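Local coordinates for protein UDP-N-acetylglucosamine pyrophosphorylase (Entamoeba histolytica, PDB 3OC9) that probably catalyses the transfer of a uridylyl group from UTP to N-acetylglucosamine 1-phosphate, giving UDP-N-acetylglucosamine and diphosphate, at residues H23-R26 / G27-L30; E102-I105 / E106-N110. One frame throughout, in Å; residues are numbered along the deposited sequence. Where two conformers were deposited one is given.

Contact 1: H23-R26 / G27-L30; sequences HYYR and GLEL. With SO4 (sulfate ion), chain B.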
loop_
_atom_site.group_PDB
_atom_site.type_symbol
_atom_site.label_atom_id
_atom_site.label_comp_id
_atom_site.label_asym_id
_atom_site.label_seq_id
_atom_site.Cartn_x
_atom_site.Cartn_y
_atom_site.Cartn_z
ATOM N N HIS A 23 3.675 17.804 -13.988
ATOM C CA HIS A 23 4.072 16.803 -12.970
ATOM C C HIS A 23 4.011 15.359 -13.506
ATOM O O HIS A 23 4.949 14.571 -13.284
ATOM C CB HIS A 23 3.222 16.905 -11.680
ATOM C CG HIS A 23 3.348 18.218 -10.960
ATOM N ND1 HIS A 23 2.255 18.985 -10.618
ATOM C CD2 HIS A 23 4.435 18.885 -10.496
ATOM C CE1 HIS A 23 2.661 20.082 -10.002
ATOM N NE2 HIS A 23 3.979 20.045 -9.905
ATOM N N TYR A 24 2.917 15.013 -14.192
ATOM C CA TYR A 24 2.765 13.666 -14.800
ATOM C C TYR A 24 3.939 13.324 -15.743
ATOM O O TYR A 24 4.544 12.249 -15.640
ATOM C CB TYR A 24 1.413 13.575 -15.534
ATOM C CG TYR A 24 1.149 12.296 -16.324
ATOM C CD1 TYR A 24 0.603 11.171 -15.705
ATOM C CD2 TYR A 24 1.406 12.236 -17.690
ATOM C CE1 TYR A 24 0.342 9.989 -16.426
ATOM C CE2 TYR A 24 1.154 11.057 -18.420
ATOM C CZ TYR A 24 0.628 9.941 -17.779
ATOM O OH TYR A 24 0.370 8.786 -18.503
ATOM N N TYR A 25 4.260 14.229 -16.673
ATOM C CA TYR A 25 5.371 13.978 -17.614
ATOM C C TYR A 25 6.772 13.963 -16.984
ATOM O O TYR A 25 7.643 13.211 -17.440
ATOM C CB TYR A 25 5.300 14.892 -18.860
ATOM C CG TYR A 25 4.101 14.572 -19.731
ATOM C CD1 TYR A 25 3.996 13.341 -20.382
ATOM C CD2 TYR A 25 3.051 15.482 -19.875
ATOM C CE1 TYR A 25 2.889 13.028 -21.159
ATOM C CE2 TYR A 25 1.932 15.178 -20.656
ATOM C CZ TYR A 25 1.857 13.942 -21.286
ATOM O OH TYR A 25 0.769 13.618 -22.075
ATOM N N ARG A 26 6.993 14.756 -15.932
ATOM C CA ARG A 26 8.262 14.670 -15.179
ATOM C C ARG A 26 8.402 13.296 -14.482
ATOM O O ARG A 26 9.515 12.740 -14.367
ATOM C CB ARG A 26 8.388 15.825 -14.172
ATOM C CG ARG A 26 9.652 15.818 -13.270
ATOM C CD ARG A 26 10.955 15.988 -14.053
ATOM N NE ARG A 26 12.107 16.049 -13.150
ATOM C CZ ARG A 26 13.373 15.875 -13.521
ATOM N NH1 ARG A 26 13.671 15.626 -14.794
ATOM N NH2 ARG A 26 14.344 15.944 -12.613
ATOM N N GLY A 27 7.268 12.757 -14.023
ATOM C CA GLY A 27 7.232 11.400 -13.445
ATOM C C GLY A 27 7.639 10.328 -14.464
ATOM O O GLY A 27 8.466 9.463 -14.157
ATOM N N LEU A 28 7.062 10.379 -15.667
ATOM C CA LEU A 28 7.449 9.446 -16.745
ATOM C C LEU A 28 8.947 9.561 -17.108
ATOM O O LEU A 28 9.603 8.542 -17.361
ATOM C CB LEU A 28 6.558 9.618 -18.009
ATOM C CG LEU A 28 5.075 9.184 -17.962
ATOM C CD1 LEU A 28 4.399 9.349 -19.341
ATOM C CD2 LEU A 28 4.877 7.738 -17.455
ATOM N N GLU A 29 9.478 10.788 -17.129
ATOM C CA GLU A 29 10.917 11.014 -17.374
ATOM C C GLU A 29 11.807 10.337 -16.317
ATOM O O GLU A 29 12.780 9.638 -16.655
ATOM C CB GLU A 29 11.233 12.520 -17.460
ATOM C CG GLU A 29 12.733 12.858 -17.640
ATOM C CD GLU A 29 13.273 12.497 -19.019
ATOM O OE1 GLU A 29 12.482 12.434 -19.981
ATOM O OE2 GLU A 29 14.499 12.286 -19.141
ATOM N N LEU A 30 11.481 10.535 -15.040
ATOM C CA LEU A 30 12.233 9.906 -13.945
ATOM C C LEU A 30 12.163 8.362 -13.959
ATOM O O LEU A 30 13.189 7.692 -13.720
ATOM C CB LEU A 30 11.819 10.512 -12.581
ATOM C CG LEU A 30 12.249 11.984 -12.389
ATOM C CD1 LEU A 30 11.522 12.688 -11.228
ATOM C CD2 LEU A 30 13.770 12.116 -12.222
HETATM S S SO4 B . 17.236 15.730 -15.189
HETATM O O1 SO4 B . 16.850 14.480 -14.531
HETATM O O2 SO4 B . 17.376 16.787 -14.187
HETATM O O3 SO4 B . 18.506 15.545 -15.884
HETATM O O4 SO4 B . 16.210 16.109 -16.159
#
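Two successive turns of helix 21-32 illustrate how side chains three and four residues apart pack along a helix, with both Y24 and Y25 on L28, and R26 on L30. CG of Y24 stands anti to the backbone N (chi1 175°), which sets it beside the carbonyl carbon and lets CE2 of the ring come to 3.8 Å from CD1 of L28. The same methyl is approached by Y25, whose CD1 is 4.1 Å from CD1 of L28, so that one leucine branch serves both tyrosines. Elsewhere on the helix, the R26 chain bends at chi2 (64°) and runs past L30; CD2 of the leucine sits over one face of the guanidinium, offset toward its rim, 3.9 Å from NH2 of R26. The edge of that group faces a sulfate, probably from the crystallisation liquor. NH1 gives O4 of the sulfate a bond of 2.9 Å, while the bonds to O1 from NH1 and NH2 are weak. Regular i to i+4 backbone bonds hold the turns together, among them L30 N to R26 O at 3.0 Å. NE of R26 forms a salt bridge with D203 of helix 196-204, a helix that also receives L30 and H23. L28 instead packs on L82 and Y86 of helix 68-87, and Y24 reaches both helices, leaving helix 21-32 lodged against the two of them.

Contact 2: E102-I105 / E106-N110; sequences EETI and EEINN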
loop_
_atom_site.group_PDB
_atom_site.type_symbol
_atom_site.label_atom_id
_atom_site.label_comp_id
_atom_site.label_asym_id
_atom_site.label_seq_id
_atom_site.Cartn_x
_atom_site.Cartn_y
_atom_site.Cartn_z
ATOM N N GLU A 102 11.814 -14.979 7.674
ATOM C CA GLU A 102 12.429 -16.311 7.525
ATOM C C GLU A 102 11.434 -17.466 7.335
ATOM O O GLU A 102 11.767 -18.467 6.682
ATOM C CB GLU A 102 13.394 -16.619 8.689
ATOM N N GLU A 103 10.228 -17.346 7.888
ATOM C CA GLU A 103 9.225 -18.420 7.802
ATOM C C GLU A 103 8.522 -18.537 6.435
ATOM O O GLU A 103 8.018 -19.614 6.087
ATOM C CB GLU A 103 8.153 -18.261 8.895
ATOM C CG GLU A 103 8.628 -18.531 10.330
ATOM C CD GLU A 103 7.516 -18.388 11.388
ATOM O OE1 GLU A 103 6.341 -18.113 11.043
ATOM O OE2 GLU A 103 7.822 -18.553 12.585
ATOM N N THR A 104 8.506 -17.442 5.667
ATOM C CA THR A 104 7.719 -17.403 4.427
ATOM C C THR A 104 8.508 -17.093 3.146
ATOM O O THR A 104 7.968 -17.229 2.038
ATOM C CB THR A 104 6.547 -16.381 4.512
ATOM O OG1 THR A 104 7.076 -15.056 4.661
ATOM C CG2 THR A 104 5.598 -16.711 5.671
ATOM N N ILE A 105 9.779 -16.711 3.271
ATOM C CA ILE A 105 10.589 -16.313 2.097
ATOM C C ILE A 105 10.727 -17.376 0.968
ATOM O O ILE A 105 10.646 -17.048 -0.238
ATOM C CB ILE A 105 11.967 -15.689 2.528
ATOM C CG1 ILE A 105 12.701 -15.079 1.325
ATOM C CG2 ILE A 105 12.842 -16.714 3.311
ATOM C CD1 ILE A 105 13.695 -13.959 1.677
ATOM N N GLU A 106 10.927 -18.641 1.341
ATOM C CA GLU A 106 11.065 -19.695 0.323
ATOM C C GLU A 106 9.764 -19.899 -0.486
ATOM O O GLU A 106 9.807 -20.044 -1.724
ATOM C CB GLU A 106 11.565 -21.015 0.948
ATOM C CG GLU A 106 11.733 -22.160 -0.061
ATOM C CD GLU A 106 12.153 -23.501 0.568
ATOM O OE1 GLU A 106 12.666 -23.520 1.708
ATOM O OE2 GLU A 106 11.983 -24.551 -0.096
ATOM N N GLU A 107 8.618 -19.908 0.208
ATOM C CA GLU A 107 7.301 -20.080 -0.448
ATOM C C GLU A 107 6.987 -18.948 -1.468
ATOM O O GLU A 107 6.481 -19.204 -2.574
ATOM C CB GLU A 107 6.187 -20.248 0.610
ATOM C CG GLU A 107 4.750 -20.242 0.047
ATOM C CD GLU A 107 3.645 -20.470 1.095
ATOM O OE1 GLU A 107 3.867 -20.224 2.308
ATOM O OE2 GLU A 107 2.533 -20.887 0.684
ATOM N N ILE A 108 7.315 -17.708 -1.109
ATOM C CA ILE A 108 7.086 -16.569 -2.015
ATOM C C ILE A 108 8.012 -16.593 -3.244
ATOM O O ILE A 108 7.563 -16.383 -4.371
ATOM C CB ILE A 108 7.147 -15.202 -1.263
ATOM C CG1 ILE A 108 6.030 -15.143 -0.219
ATOM C CG2 ILE A 108 7.003 -14.020 -2.251
ATOM C CD1 ILE A 108 6.283 -14.179 0.902
ATOM N N ASN A 109 9.299 -16.882 -3.032
ATOM C CA ASN A 109 10.247 -17.034 -4.142
ATOM C C ASN A 109 9.805 -18.118 -5.150
ATOM O O ASN A 109 9.859 -17.902 -6.372
ATOM C CB ASN A 109 11.673 -17.336 -3.615
ATOM C CG ASN A 109 12.466 -16.072 -3.259
ATOM O OD1 ASN A 109 12.263 -15.001 -3.832
ATOM N ND2 ASN A 109 13.431 -16.222 -2.356
ATOM N N ASN A 110 9.352 -19.262 -4.627
ATOM C CA ASN A 110 8.854 -20.354 -5.470
ATOM C C ASN A 110 7.596 -19.960 -6.256
ATOM O O ASN A 110 7.442 -20.355 -7.419
ATOM C CB ASN A 110 8.579 -21.615 -4.641
ATOM C CG ASN A 110 9.849 -22.363 -4.264
ATOM O OD1 ASN A 110 10.882 -22.243 -4.926
ATOM N ND2 ASN A 110 9.772 -23.148 -3.198
HETATM O O HOH W 1 11.098 -19.792 4.214
HETATM O O HOH W 2 8.432 -20.677 3.015
HETATM O O HOH W 3 5.826 -20.528 4.071
#
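In one of its two conformers T104 has a chi1 of 64° that puts OG1 between the backbone N and the carbonyl carbon, while in I108 a chi1 of -63° sets CG1 anti to the carbonyl carbon; the two side chains run side by side in the same direction, and OG1 of T104 lies 3.9 Å from CD1 of I108. This is the start of helix 105-114, the helix of a beta-alpha-beta crossover between the parallel strands 95-100 and 125-134, and T104 occupies its N-cap position. The threonine hydroxyl makes no capping bond: it is hydrogen-bonded to the hydroxyl of T100 at the end of strand 95-100. Waters instead serve two amides at the start of the helix. One accepts from E106 N and donates to E102 O, and a second links E107 N to E103 O in the same manner. The helix proper is held by I108 N to T104 O, nearly straight at 162°, and by N109 N to I105 O at 3.1 Å. I105 and N109 also lie side by side, CG1 of the isoleucine 3.9 Å from ND2 of the asparagine. I108 is buried against C127 and T100, whereas E107 extends to H53, whose ND1 is hydrogen-bonded to its OE2. OE1 of E107 accepts from a third water at 2.7 Å, and that water also donates to E103 O.

How the contacts relate
Both contacts are local, yet they show how the same i to i+4 spacing takes on the chemistry of its surroundings. Contact 1 joins successive turns inside helix 21-32, whereas contact 2 joins a loop to the first turns of helix 105-114. Contact 1 is largely buried: helix 21-32 packs on two other helices, so aromatic and leucine side chains dominate, while R26 carries a sulfate and a salt bridge at the partly exposed edge. Contact 2 lies at the surface, where ordered water and carboxylates replace ring packing and I108 is its one buried residue, turned to the sheet. They share no helix or strand; the centres of contacts 1 and 2 are about 35 Å apart.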